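Local structure of uncharacterized protein (Streptococcus thermophilus, 2QZI) at residues A[30-41]-A[67-76]. The protein is of unknown function, belongs to the DUF1827 family and is probably cytosolic. Residues are numbered along the deposited sequence; the frame is centred on the assembly and turned at random.
Sequences ETYSAGNTDVVF and IREFFLKRKI
F71 drives the far edge of its ring into the face of Y32, CZ standing 3.6 Å above the tyrosine plane and displaced toward the rim. The two planes lie at 88°, a T-shaped pair with the phenylalanine as the edge. At the neighbouring ring atom, F71 CE1 comes within 3.5 Å of F41 CG, but those planes are inclined at 41°, neither stacked nor perpendicular. F71 thus touches both strand aromatics, and the three rings form one cluster. V39 extends it: with CG1 anti to the backbone N (chi1 -176°), this branch meets F71 CE2, while CG2 faces I67 nearly tip to tip. I67 CD1 also rests 4.0 Å from A34 CB, at the first residue of the type II' turn (A34 to T37) that closes the hairpin.

K75 CB and I76 CG1 approach the outer part of the F41 ring obliquely. The K75 chain, bent at chi2, carries NZ to the edge of Y32, where it donates to OH at 2.7 Å. The same hydroxyl donates to E30 OE1 at 2.9 Å, meeting the anti side of the carboxylate somewhat out of its plane; E30 OE1 and K75 NZ themselves stay 4.3 Å apart, beyond a salt bridge.

Behind this shell, cross-strand backbone bonds hold Y32 opposite V39 and E30 opposite F41, and F71 O receives both K75 N and I76 N, from opposite faces of its plane. L50 of strand 47-53 also touches F71 and V39, and L6 of strand 6-8 touches Y32. The case illustrates a helix laid on one face of an antiparallel sheet: an apolar, largely aromatic interior is bordered by a chain of two hydrogen bonds from K75 through the Y32 hydroxyl to E30, whose opposite charges would probably polarise the hydroxyl and help fix the tyrosine ring against F71.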
ATOM      1  N   GLU A  30       0.391   1.592   7.754  1.00 75.53           N
ATOM      2  CA  GLU A  30       1.190   0.410   8.042  1.00 75.94           C
ATOM      3  C   GLU A  30       2.283   0.255   7.013  1.00 75.24           C
ATOM      4  O   GLU A  30       2.122   0.706   5.876  1.00 74.42           O
ATOM      5  CB  GLU A  30       0.294  -0.798   8.007  1.00 77.71           C
ATOM      6  CG  GLU A  30      -0.908  -0.608   8.861  1.00 82.13           C
ATOM      7  CD  GLU A  30      -1.577  -1.897   9.206  1.00 88.65           C
ATOM      8  OE1 GLU A  30      -1.631  -2.806   8.354  1.00 89.66           O
ATOM      9  OE2 GLU A  30      -2.105  -1.974  10.328  1.00 94.22           O
ATOM     10  N   THR A  31       3.400  -0.321   7.418  1.00 74.11           N
ATOM     11  CA  THR A  31       4.478  -0.599   6.466  1.00 74.52           C
ATOM     12  C   THR A  31       4.792  -2.091   6.387  1.00 72.95           C
ATOM     13  O   THR A  31       4.611  -2.801   7.329  1.00 71.53           O
ATOM     14  CB  THR A  31       5.780   0.132   6.816  1.00 73.90           C
ATOM     15  OG1 THR A  31       6.123  -0.197   8.118  1.00 75.26           O
ATOM     16  CG2 THR A  31       5.647   1.664   6.730  1.00 75.63           C
ATOM     17  N   TYR A  32       5.197  -2.560   5.197  1.00 74.55           N
ATOM     18  CA  TYR A  32       5.548  -3.975   4.976  1.00 72.17           C
ATOM     19  C   TYR A  32       6.748  -4.078   4.033  1.00 73.40           C
ATOM     20  O   TYR A  32       6.916  -3.255   3.119  1.00 71.61           O
ATOM     21  CB  TYR A  32       4.412  -4.726   4.277  1.00 72.22           C
ATOM     22  CG  TYR A  32       3.145  -4.844   5.070  1.00 75.06           C
ATOM     23  CD1 TYR A  32       2.756  -6.062   5.599  1.00 76.44           C
ATOM     24  CD2 TYR A  32       2.295  -3.708   5.276  1.00 78.29           C
ATOM     25  CE1 TYR A  32       1.594  -6.174   6.324  1.00 78.23           C
ATOM     26  CE2 TYR A  32       1.132  -3.821   6.046  1.00 76.63           C
ATOM     27  CZ  TYR A  32       0.787  -5.067   6.527  1.00 77.24           C
ATOM     28  OH  TYR A  32      -0.362  -5.213   7.277  1.00 78.80           O
ATOM     29  N   SER A  33       7.555  -5.109   4.272  1.00 73.20           N
ATOM     30  CA  SER A  33       8.527  -5.642   3.349  1.00 76.44           C
ATOM     31  C   SER A  33       7.930  -6.751   2.476  1.00 77.56           C
ATOM     32  O   SER A  33       7.055  -7.508   2.892  1.00 78.66           O
ATOM     33  CB  SER A  33       9.652  -6.312   4.154  1.00 78.00           C
ATOM     34  OG  SER A  33      10.615  -5.312   4.423  1.00 83.05           O
ATOM     35  N   ALA A  34       8.420  -6.834   1.252  1.00 78.55           N
ATOM     36  CA  ALA A  34       8.146  -7.909   0.335  1.00 77.64           C
ATOM     37  C   ALA A  34       9.555  -8.211  -0.230  1.00 77.38           C
ATOM     38  O   ALA A  34       9.902  -7.800  -1.312  1.00 77.96           O
ATOM     39  CB  ALA A  34       7.135  -7.408  -0.721  1.00 77.63           C
ATOM     40  N   GLY A  35      10.393  -8.877   0.560  1.00 77.28           N
ATOM     41  CA  GLY A  35      11.819  -9.059   0.217  1.00 76.65           C
ATOM     42  C   GLY A  35      12.511  -7.708   0.352  1.00 76.62           C
ATOM     43  O   GLY A  35      12.465  -7.116   1.419  1.00 77.55           O
ATOM     44  N   ASN A  36      13.124  -7.198  -0.717  1.00 75.56           N
ATOM     45  CA  ASN A  36      13.726  -5.852  -0.669  1.00 74.88           C
ATOM     46  C   ASN A  36      12.832  -4.706  -1.205  1.00 73.37           C
ATOM     47  O   ASN A  36      13.221  -3.540  -1.203  1.00 72.70           O
ATOM     48  CB  ASN A  36      15.147  -5.808  -1.254  1.00 76.29           C
ATOM     49  CG  ASN A  36      15.270  -6.489  -2.631  1.00 78.05           C
ATOM     50  OD1 ASN A  36      14.373  -6.452  -3.465  1.00 80.20           O
ATOM     51  ND2 ASN A  36      16.422  -7.093  -2.862  1.00 80.17           N
ATOM     52  N   THR A  37      11.626  -5.076  -1.613  1.00 71.61           N
ATOM     53  CA  THR A  37      10.559  -4.158  -1.926  1.00 70.08           C
ATOM     54  C   THR A  37       9.849  -3.652  -0.664  1.00 70.75           C
ATOM     55  O   THR A  37       9.540  -4.435   0.284  1.00 65.51           O
ATOM     56  CB  THR A  37       9.565  -4.834  -2.925  1.00 70.87           C
ATOM     57  OG1 THR A  37      10.226  -5.051  -4.175  1.00 68.58           O
ATOM     58  CG2 THR A  37       8.380  -3.967  -3.215  1.00 67.82           C
ATOM     59  N   ASP A  38       9.580  -2.339  -0.644  1.00 71.58           N
ATOM     60  CA  ASP A  38       8.917  -1.731   0.511  1.00 73.72           C
ATOM     61  C   ASP A  38       7.504  -1.291   0.172  1.00 74.12           C
ATOM     62  O   ASP A  38       7.267  -0.762  -0.883  1.00 73.30           O
ATOM     63  CB  ASP A  38       9.610  -0.463   0.975  1.00 75.33           C
ATOM     64  CG  ASP A  38      11.049  -0.624   1.189  1.00 79.04           C
ATOM     65  OD1 ASP A  38      11.433  -1.449   2.041  1.00 82.24           O
ATOM     66  OD2 ASP A  38      11.804   0.080   0.442  1.00 87.81           O
ATOM     67  N   VAL A  39       6.595  -1.470   1.128  1.00 74.51           N
ATOM     68  CA  VAL A  39       5.194  -1.195   0.922  1.00 75.69           C
ATOM     69  C   VAL A  39       4.780  -0.331   2.095  1.00 75.05           C
ATOM     70  O   VAL A  39       5.228  -0.550   3.235  1.00 74.98           O
ATOM     71  CB  VAL A  39       4.346  -2.512   0.817  1.00 76.54           C
ATOM     72  CG1 VAL A  39       2.907  -2.235   0.497  1.00 69.22           C
ATOM     73  CG2 VAL A  39       4.913  -3.443  -0.271  1.00 76.67           C
ATOM     74  N   VAL A  40       4.040   0.698   1.741  1.00 75.23           N
ATOM     75  CA  VAL A  40       3.307   1.572   2.683  1.00 75.66           C
ATOM     76  C   VAL A  40       1.835   1.432   2.377  1.00 75.07           C
ATOM     77  O   VAL A  40       1.452   1.521   1.255  1.00 73.22           O
ATOM     78  CB  VAL A  40       3.765   3.067   2.635  1.00 75.23           C
ATOM     79  CG1 VAL A  40       3.016   3.858   3.714  1.00 75.78           C
ATOM     80  CG2 VAL A  40       5.288   3.116   2.984  1.00 75.78           C
ATOM     81  N   PHE A  41       1.042   1.104   3.392  1.00 75.77           N
ATOM     82  CA  PHE A  41      -0.412   0.929   3.231  1.00 75.50           C
ATOM     83  C   PHE A  41      -1.140   1.904   4.152  1.00 76.01           C
ATOM     84  O   PHE A  41      -0.874   1.915   5.347  1.00 76.34           O
ATOM     85  CB  PHE A  41      -0.750  -0.488   3.685  1.00 74.57           C
ATOM     86  CG  PHE A  41      -2.226  -0.809   3.708  1.00 75.33           C
ATOM     87  CD1 PHE A  41      -3.013  -0.663   2.552  1.00 73.32           C
ATOM     88  CD2 PHE A  41      -2.836  -1.265   4.876  1.00 75.67           C
ATOM     89  CE1 PHE A  41      -4.365  -0.974   2.584  1.00 75.13           C
ATOM     90  CE2 PHE A  41      -4.228  -1.546   4.928  1.00 75.89           C
ATOM     91  CZ  PHE A  41      -4.984  -1.390   3.772  1.00 75.21           C
ATOM     92  N   ILE A  67       1.306  -8.426  -4.320  1.00 70.73           N
ATOM     93  CA  ILE A  67       1.159  -7.454  -3.230  1.00 69.43           C
ATOM     94  C   ILE A  67      -0.255  -6.910  -3.194  1.00 69.91           C
ATOM     95  O   ILE A  67      -0.867  -6.748  -2.118  1.00 68.45           O
ATOM     96  CB  ILE A  67       2.191  -6.302  -3.328  1.00 70.38           C
ATOM     97  CG1 ILE A  67       3.635  -6.846  -2.948  1.00 70.09           C
ATOM     98  CG2 ILE A  67       1.826  -5.168  -2.357  1.00 64.19           C
ATOM     99  CD1 ILE A  67       4.708  -5.917  -3.471  1.00 69.48           C
ATOM    100  N   ARG A  68      -0.755  -6.663  -4.386  1.00 69.39           N
ATOM    101  CA  ARG A  68      -2.091  -6.101  -4.524  0.50 70.98           C
ATOM    102  C   ARG A  68      -3.113  -7.117  -4.043  1.00 71.15           C
ATOM    103  O   ARG A  68      -4.048  -6.731  -3.329  1.00 71.55           O
ATOM    104  CB  ARG A  68      -2.402  -5.677  -5.967  0.50 69.94           C
ATOM    105  CG  ARG A  68      -3.755  -4.963  -6.082  0.50 72.82           C
ATOM    106  CD  ARG A  68      -4.318  -4.931  -7.531  0.50 71.54           C
ATOM    107  NE  ARG A  68      -4.085  -3.664  -8.205  0.50 76.74           N
ATOM    108  CZ  ARG A  68      -3.345  -3.485  -9.313  0.50 75.72           C
ATOM    109  NH1 ARG A  68      -3.237  -2.262  -9.821  0.50 61.61           N
ATOM    110  NH2 ARG A  68      -2.699  -4.514  -9.894  0.50 75.36           N
ATOM    111  N   GLU A  69      -2.941  -8.397  -4.419  1.00 71.08           N
ATOM    112  CA  GLU A  69      -3.950  -9.373  -4.077  1.00 73.39           C
ATOM    113  C   GLU A  69      -3.887  -9.732  -2.571  1.00 73.63           C
ATOM    114  O   GLU A  69      -4.918 -10.118  -1.998  1.00 75.22           O
ATOM    115  CB  GLU A  69      -3.863 -10.616  -4.975  1.00 75.27           C
ATOM    116  CG  GLU A  69      -4.415 -10.406  -6.433  1.00 81.76           C
ATOM    117  CD  GLU A  69      -5.902  -9.884  -6.514  1.00 90.25           C
ATOM    118  OE1 GLU A  69      -6.171  -8.900  -7.286  1.00 91.03           O
ATOM    119  OE2 GLU A  69      -6.781 -10.450  -5.800  1.00 91.18           O
ATOM    120  N   PHE A  70      -2.707  -9.605  -1.947  1.00 71.46           N
ATOM    121  CA  PHE A  70      -2.554  -9.741  -0.497  1.00 70.80           C
ATOM    122  C   PHE A  70      -3.369  -8.688   0.259  1.00 71.80           C
ATOM    123  O   PHE A  70      -4.095  -9.008   1.183  1.00 72.97           O
ATOM    124  CB  PHE A  70      -1.079  -9.620  -0.087  1.00 69.94           C
ATOM    125  CG  PHE A  70      -0.844  -9.750   1.435  1.00 70.01           C
ATOM    126  CD1 PHE A  70      -0.681 -11.000   2.031  1.00 68.32           C
ATOM    127  CD2 PHE A  70      -0.802  -8.613   2.241  1.00 70.48           C
ATOM    128  CE1 PHE A  70      -0.462 -11.104   3.447  1.00 69.59           C
ATOM    129  CE2 PHE A  70      -0.639  -8.686   3.635  1.00 74.36           C
ATOM    130  CZ  PHE A  70      -0.445  -9.950   4.249  1.00 71.85           C
ATOM    131  N   PHE A  71      -3.282  -7.428  -0.152  1.00 73.15           N
ATOM    132  CA  PHE A  71      -4.043  -6.345   0.523  1.00 71.94           C
ATOM    133  C   PHE A  71      -5.531  -6.483   0.311  1.00 71.38           C
ATOM    134  O   PHE A  71      -6.312  -6.342   1.251  1.00 70.22           O
ATOM    135  CB  PHE A  71      -3.463  -4.950   0.233  1.00 71.76           C
ATOM    136  CG  PHE A  71      -2.202  -4.708   0.997  1.00 70.63           C
ATOM    137  CD1 PHE A  71      -2.232  -4.189   2.304  1.00 68.86           C
ATOM    138  CD2 PHE A  71      -0.984  -5.093   0.456  1.00 69.94           C
ATOM    139  CE1 PHE A  71      -1.011  -4.078   3.062  1.00 73.74           C
ATOM    140  CE2 PHE A  71       0.222  -4.998   1.214  1.00 72.81           C
ATOM    141  CZ  PHE A  71       0.203  -4.478   2.506  1.00 73.41           C
ATOM    142  N   LEU A  72      -5.903  -6.860  -0.899  1.00 72.83           N
ATOM    143  CA  LEU A  72      -7.310  -7.002  -1.260  1.00 74.10           C
ATOM    144  C   LEU A  72      -7.927  -8.146  -0.490  1.00 75.37           C
ATOM    145  O   LEU A  72      -9.088  -8.125  -0.134  1.00 77.97           O
ATOM    146  CB  LEU A  72      -7.464  -7.225  -2.774  1.00 72.34           C
ATOM    147  CG  LEU A  72      -7.401  -5.930  -3.580  1.00 73.00           C
ATOM    148  CD1 LEU A  72      -7.365  -6.231  -5.075  1.00 67.03           C
ATOM    149  CD2 LEU A  72      -8.605  -4.946  -3.228  1.00 66.42           C
ATOM    150  N   LYS A  73      -7.155  -9.166  -0.242  1.00 77.09           N
ATOM    151  CA  LYS A  73      -7.680 -10.326   0.425  1.00 78.83           C
ATOM    152  C   LYS A  73      -7.711 -10.106   1.927  1.00 79.86           C
ATOM    153  O   LYS A  73      -8.618 -10.593   2.603  1.00 81.21           O
ATOM    154  CB  LYS A  73      -6.837 -11.566   0.071  1.00 78.01           C
ATOM    155  CG  LYS A  73      -7.382 -12.867   0.592  1.00 79.58           C
ATOM    156  CD  LYS A  73      -6.373 -13.981   0.347  1.00 83.46           C
ATOM    157  CE  LYS A  73      -6.880 -15.344   0.856  1.00 88.40           C
ATOM    158  NZ  LYS A  73      -8.262 -15.638   0.369  1.00 89.20           N
ATOM    159  N   ARG A  74      -6.723  -9.392   2.455  1.00 81.11           N
ATOM    160  CA  ARG A  74      -6.473  -9.397   3.896  1.00 82.56           C
ATOM    161  C   ARG A  74      -6.797  -8.064   4.624  1.00 83.33           C
ATOM    162  O   ARG A  74      -7.133  -8.070   5.822  1.00 83.75           O
ATOM    163  CB  ARG A  74      -5.033  -9.848   4.195  1.00 82.15           C
ATOM    164  CG  ARG A  74      -4.686 -11.210   3.647  1.00 84.13           C
ATOM    165  CD  ARG A  74      -5.008 -12.250   4.703  1.00 88.88           C
ATOM    166  NE  ARG A  74      -5.451 -13.537   4.167  1.00 92.50           N
ATOM    167  CZ  ARG A  74      -4.923 -14.716   4.515  1.00 95.88           C
ATOM    168  NH1 ARG A  74      -3.920 -14.781   5.409  1.00 96.80           N
ATOM    169  NH2 ARG A  74      -5.401 -15.842   3.982  1.00 94.90           N
ATOM    170  N   LYS A  75      -6.713  -6.941   3.918  1.00 83.41           N
ATOM    171  CA  LYS A  75      -6.565  -5.658   4.589  1.00 83.11           C
ATOM    172  C   LYS A  75      -7.620  -4.681   4.198  1.00 82.17           C
ATOM    173  O   LYS A  75      -7.915  -3.789   4.963  1.00 83.94           O
ATOM    174  CB  LYS A  75      -5.170  -5.080   4.318  1.00 83.22           C
ATOM    175  CG  LYS A  75      -4.027  -6.023   4.810  1.00 84.06           C
ATOM    176  CD  LYS A  75      -3.771  -5.939   6.267  1.00 86.71           C
ATOM    177  CE  LYS A  75      -2.844  -7.105   6.644  1.00 90.60           C
ATOM    178  NZ  LYS A  75      -2.249  -7.011   7.997  1.00 96.18           N
ATOM    179  N   ILE A  76      -8.211  -4.858   3.013  1.00 80.77           N
ATOM    180  CA  ILE A  76      -9.070  -3.900   2.438  1.00 77.46           C
ATOM    181  C   ILE A  76     -10.535  -4.387   2.483  1.00 77.94           C
ATOM    182  O   ILE A  76     -10.818  -5.530   2.199  1.00 77.76           O
ATOM    183  CB  ILE A  76      -8.593  -3.621   1.003  1.00 78.68           C
ATOM    184  CG1 ILE A  76      -7.308  -2.762   1.004  1.00 75.64           C
ATOM    185  CG2 ILE A  76      -9.668  -2.975   0.221  1.00 73.63           C
ATOM    186  CD1 ILE A  76      -6.662  -2.543  -0.374  1.00 68.36           C
TER